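Local coordinates for kinesin-like protein Nod (Drosophila melanogaster, PDB 3DC4), which hydrolyses ATP as a microtubule-binding kinesin, here its catalytic motor domain with ADP bound, and is required for meiotic segregation of non-exchange chromosomes, at residues Q75-D88 and H124-R138. Numbering follows the deposited sequence.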
# COMPACT_ATOMS: atom_id res chain seq x y z
N GLN A 75 14.81 5.96 -1.08
CA GLN A 75 13.95 4.79 -0.96
C GLN A 75 14.27 4.06 0.33
O GLN A 75 13.37 3.65 1.07
CB GLN A 75 14.17 3.84 -2.15
CG GLN A 75 13.71 4.35 -3.51
CD GLN A 75 12.19 4.31 -3.66
OE1 GLN A 75 11.46 4.82 -2.82
NE2 GLN A 75 11.72 3.72 -4.74
N ASP A 76 15.56 3.88 0.60
CA ASP A 76 16.00 3.19 1.80
C ASP A 76 15.44 3.83 3.07
O ASP A 76 14.87 3.14 3.92
CB ASP A 76 17.54 3.17 1.88
CG ASP A 76 18.05 2.65 3.21
OD1 ASP A 76 18.44 3.47 4.06
OD2 ASP A 76 18.06 1.42 3.41
N GLU A 77 15.59 5.14 3.19
CA GLU A 77 15.07 5.84 4.35
C GLU A 77 13.57 5.71 4.49
O GLU A 77 13.05 5.41 5.56
CB GLU A 77 15.44 7.33 4.30
CG GLU A 77 16.67 7.69 5.09
CD GLU A 77 16.58 7.23 6.54
OE1 GLU A 77 15.64 7.66 7.25
OE2 GLU A 77 17.44 6.43 6.96
N MET A 78 12.86 5.95 3.39
CA MET A 78 11.42 5.86 3.39
C MET A 78 10.95 4.47 3.81
O MET A 78 10.05 4.34 4.63
CB MET A 78 10.88 6.22 2.00
CG MET A 78 9.36 6.20 1.89
SD MET A 78 8.71 4.61 1.32
CE MET A 78 8.02 3.92 2.81
N TYR A 79 11.59 3.44 3.26
CA TYR A 79 11.24 2.06 3.60
C TYR A 79 11.55 1.77 5.07
O TYR A 79 10.72 1.21 5.79
CB TYR A 79 12.03 1.09 2.70
CG TYR A 79 11.98 -0.34 3.18
CD1 TYR A 79 10.83 -1.12 3.03
CD2 TYR A 79 13.05 -0.90 3.87
CE1 TYR A 79 10.74 -2.40 3.57
CE2 TYR A 79 12.98 -2.19 4.41
CZ TYR A 79 11.82 -2.93 4.26
OH TYR A 79 11.71 -4.17 4.82
N GLN A 80 12.74 2.14 5.51
CA GLN A 80 13.13 1.90 6.89
C GLN A 80 12.19 2.57 7.89
O GLN A 80 11.83 1.98 8.89
CB GLN A 80 14.57 2.38 7.12
CG GLN A 80 15.59 1.63 6.29
CD GLN A 80 15.92 0.26 6.83
OE1 GLN A 80 16.13 -0.69 6.08
NE2 GLN A 80 15.99 0.16 8.16
N ALA A 81 11.78 3.80 7.60
CA ALA A 81 10.90 4.53 8.51
C ALA A 81 9.45 4.09 8.46
O ALA A 81 8.79 3.98 9.49
CB ALA A 81 10.97 6.02 8.22
N LEU A 82 8.96 3.81 7.26
CA LEU A 82 7.56 3.48 7.10
C LEU A 82 7.14 2.02 7.00
O LEU A 82 6.09 1.64 7.51
CB LEU A 82 7.04 4.22 5.87
CG LEU A 82 5.53 4.20 5.66
CD1 LEU A 82 4.86 5.02 6.77
CD2 LEU A 82 5.21 4.78 4.29
N ILE A 83 7.96 1.20 6.36
CA ILE A 83 7.58 -0.19 6.16
C ILE A 83 8.30 -1.23 7.00
O ILE A 83 7.68 -2.17 7.48
CB ILE A 83 7.71 -0.54 4.67
CG1 ILE A 83 6.93 0.49 3.84
CG2 ILE A 83 7.19 -1.94 4.39
CD1 ILE A 83 5.41 0.43 4.00
N LEU A 84 9.61 -1.07 7.18
CA LEU A 84 10.38 -2.03 7.95
C LEU A 84 9.68 -2.44 9.26
O LEU A 84 9.62 -3.63 9.58
CB LEU A 84 11.78 -1.47 8.26
CG LEU A 84 12.67 -2.43 9.06
CD1 LEU A 84 12.90 -3.71 8.27
CD2 LEU A 84 13.99 -1.75 9.39
N PRO A 85 9.14 -1.47 10.02
CA PRO A 85 8.46 -1.81 11.27
C PRO A 85 7.33 -2.82 11.09
O PRO A 85 7.04 -3.61 11.98
CB PRO A 85 7.95 -0.46 11.77
CG PRO A 85 9.02 0.48 11.27
CD PRO A 85 9.22 -0.01 9.85
N LEU A 86 6.69 -2.80 9.92
CA LEU A 86 5.59 -3.72 9.64
C LEU A 86 6.07 -5.15 9.42
O LEU A 86 5.31 -6.10 9.60
CB LEU A 86 4.81 -3.26 8.41
CG LEU A 86 4.11 -1.91 8.50
CD1 LEU A 86 3.42 -1.62 7.18
CD2 LEU A 86 3.11 -1.91 9.65
N VAL A 87 7.33 -5.31 9.02
CA VAL A 87 7.85 -6.64 8.76
C VAL A 87 7.72 -7.55 9.98
O VAL A 87 7.29 -8.69 9.86
CB VAL A 87 9.31 -6.59 8.29
CG1 VAL A 87 9.86 -8.00 8.10
CG2 VAL A 87 9.39 -5.84 6.97
N ASP A 88 8.09 -7.05 11.15
CA ASP A 88 7.96 -7.88 12.35
C ASP A 88 6.50 -8.24 12.61
O ASP A 88 6.20 -9.37 12.99
CB ASP A 88 8.54 -7.18 13.58
CG ASP A 88 10.03 -7.39 13.71
OD1 ASP A 88 10.52 -8.44 13.23
OD2 ASP A 88 10.70 -6.51 14.29
N HIS A 124 17.22 2.80 -6.28
CA HIS A 124 15.87 3.14 -6.71
C HIS A 124 14.85 2.04 -6.43
O HIS A 124 13.66 2.20 -6.69
CB HIS A 124 15.88 3.48 -8.20
CG HIS A 124 16.67 4.71 -8.53
ND1 HIS A 124 16.30 5.97 -8.12
CD2 HIS A 124 17.83 4.86 -9.22
CE1 HIS A 124 17.19 6.85 -8.54
NE2 HIS A 124 18.13 6.20 -9.21
N LEU A 125 15.33 0.91 -5.91
CA LEU A 125 14.45 -0.20 -5.57
C LEU A 125 13.40 0.27 -4.57
O LEU A 125 13.73 0.97 -3.61
CB LEU A 125 15.26 -1.36 -4.98
CG LEU A 125 16.16 -2.08 -5.98
CD1 LEU A 125 17.08 -3.04 -5.24
CD2 LEU A 125 15.29 -2.84 -6.99
N GLY A 126 12.16 -0.13 -4.80
CA GLY A 126 11.06 0.27 -3.94
C GLY A 126 10.71 -0.60 -2.75
O GLY A 126 11.47 -1.50 -2.35
N ILE A 127 9.53 -0.35 -2.19
CA ILE A 127 9.07 -1.08 -1.01
C ILE A 127 8.94 -2.58 -1.17
O ILE A 127 9.40 -3.31 -0.30
CB ILE A 127 7.74 -0.50 -0.52
CG1 ILE A 127 7.99 0.88 0.09
CG2 ILE A 127 7.10 -1.43 0.51
CD1 ILE A 127 6.73 1.65 0.47
N LEU A 128 8.34 -3.05 -2.26
CA LEU A 128 8.16 -4.48 -2.46
C LEU A 128 9.45 -5.30 -2.36
O LEU A 128 9.55 -6.20 -1.52
CB LEU A 128 7.50 -4.77 -3.81
CG LEU A 128 6.00 -5.05 -3.83
CD1 LEU A 128 5.52 -5.19 -5.28
CD2 LEU A 128 5.71 -6.34 -3.06
N PRO A 129 10.45 -4.99 -3.20
CA PRO A 129 11.69 -5.77 -3.12
C PRO A 129 12.42 -5.65 -1.79
O PRO A 129 13.05 -6.61 -1.34
CB PRO A 129 12.51 -5.23 -4.30
CG PRO A 129 12.04 -3.81 -4.41
CD PRO A 129 10.55 -3.92 -4.20
N ARG A 130 12.35 -4.48 -1.14
CA ARG A 130 13.03 -4.31 0.14
C ARG A 130 12.34 -5.11 1.23
O ARG A 130 12.99 -5.73 2.06
CB ARG A 130 13.07 -2.83 0.52
CG ARG A 130 13.85 -1.97 -0.47
CD ARG A 130 13.89 -0.51 -0.05
NE ARG A 130 14.57 0.26 -1.08
CZ ARG A 130 15.89 0.42 -1.15
NH1 ARG A 130 16.67 -0.13 -0.23
NH2 ARG A 130 16.43 1.10 -2.16
N ALA A 131 11.01 -5.09 1.22
CA ALA A 131 10.24 -5.82 2.21
C ALA A 131 10.50 -7.32 2.08
O ALA A 131 10.77 -8.00 3.07
CB ALA A 131 8.77 -5.55 2.04
N LEU A 132 10.43 -7.83 0.86
CA LEU A 132 10.65 -9.25 0.63
C LEU A 132 12.03 -9.66 1.13
O LEU A 132 12.21 -10.73 1.71
CB LEU A 132 10.50 -9.58 -0.86
CG LEU A 132 10.68 -11.05 -1.23
CD1 LEU A 132 9.59 -11.89 -0.54
CD2 LEU A 132 10.58 -11.21 -2.74
N GLY A 133 13.02 -8.79 0.90
CA GLY A 133 14.37 -9.07 1.34
C GLY A 133 14.44 -9.27 2.85
O GLY A 133 15.03 -10.25 3.31
N ASP A 134 13.84 -8.37 3.62
CA ASP A 134 13.86 -8.48 5.08
C ASP A 134 13.00 -9.64 5.59
O ASP A 134 13.27 -10.19 6.65
CB ASP A 134 13.41 -7.16 5.72
CG ASP A 134 14.48 -6.07 5.64
OD1 ASP A 134 15.64 -6.35 6.02
OD2 ASP A 134 14.16 -4.94 5.20
N ILE A 135 11.97 -9.99 4.83
CA ILE A 135 11.10 -11.10 5.21
C ILE A 135 11.90 -12.40 5.11
O ILE A 135 11.90 -13.21 6.04
CB ILE A 135 9.88 -11.17 4.28
CG1 ILE A 135 8.94 -10.00 4.58
CG2 ILE A 135 9.14 -12.51 4.46
CD1 ILE A 135 7.81 -9.85 3.58
N PHE A 136 12.60 -12.59 3.99
CA PHE A 136 13.40 -13.79 3.81
C PHE A 136 14.47 -13.89 4.90
O PHE A 136 14.65 -14.94 5.51
CB PHE A 136 14.10 -13.79 2.44
CG PHE A 136 13.20 -14.11 1.27
CD1 PHE A 136 12.15 -15.02 1.39
CD2 PHE A 136 13.44 -13.53 0.03
CE1 PHE A 136 11.36 -15.35 0.29
CE2 PHE A 136 12.65 -13.86 -1.08
CZ PHE A 136 11.62 -14.77 -0.95
N GLU A 137 15.17 -12.78 5.13
CA GLU A 137 16.23 -12.75 6.12
C GLU A 137 15.76 -13.19 7.51
O GLU A 137 16.40 -14.02 8.15
CB GLU A 137 16.81 -11.34 6.19
CG GLU A 137 17.93 -11.18 7.20
CD GLU A 137 18.62 -9.84 7.06
OE1 GLU A 137 19.19 -9.58 5.98
OE2 GLU A 137 18.60 -9.05 8.03
N ARG A 138 14.64 -12.64 7.96
CA ARG A 138 14.11 -12.99 9.27
C ARG A 138 13.55 -14.40 9.32
O ARG A 138 13.59 -15.05 10.36
CB ARG A 138 13.04 -11.98 9.69
CG ARG A 138 13.57 -10.57 9.79
CD ARG A 138 12.49 -9.61 10.20
NE ARG A 138 12.99 -8.24 10.31
CZ ARG A 138 12.23 -7.20 10.65
NH1 ARG A 138 10.95 -7.37 10.92
NH2 ARG A 138 12.77 -5.99 10.73
O HOH W 1 16.36 -0.30 3.02
O HOH W 2 16.42 -3.55 6.05
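Y79 drops as a knob into a hole formed by I127, R130, A131 and D134 of helix 127-138. A chi1 of 166°, CG anti to N, swings its ring over R130 and along that helix toward D134; R130 CB sits 3.6 Å from the Y79 ring centroid, over one face in a CH-pi contact, and A131 CB lies 4.0 Å from Y79 CE1. Y79 OH donates to D134 OD2 at 2.6 Å, on the anti lone pair, with carboxylate and ring nearly coplanar. A water also near Q80 OE1 lies 2.8 Å from D134 OD2. A phenylalanine here would probably keep the ring packing but leave that oxygen of D134 to water.

Q75 NE2 gives H124 O a nearly straight bond of 3.1 Å, and also reaches Y110 O, while OE1 takes a bond from R29; Y110 and R29 line the ADP pocket. R130, its NE bonded to L125 O, lays its guanidinium face over D76 N. At the far end D88 OD1 comes in obliquely to a 2.6 Å salt bridge with R138 NH1, and V87 CG1 covers a face of that guanidinium; NH1 is crowded, 2.9 Å from the fellow donor D88 N, so its exact placing is doubtful.

On the side toward the sheet, I127 CD1 meets M78 CE at 3.5 Å and I83 CG1.

Helices 75-82 and 127-138 cross at -57°, 84-88 and 127-138 at -37°. The latter two pack on strand 234-241 of the central kinesin sheet, where I127 touches I239 and both L86 and A131 touch M237.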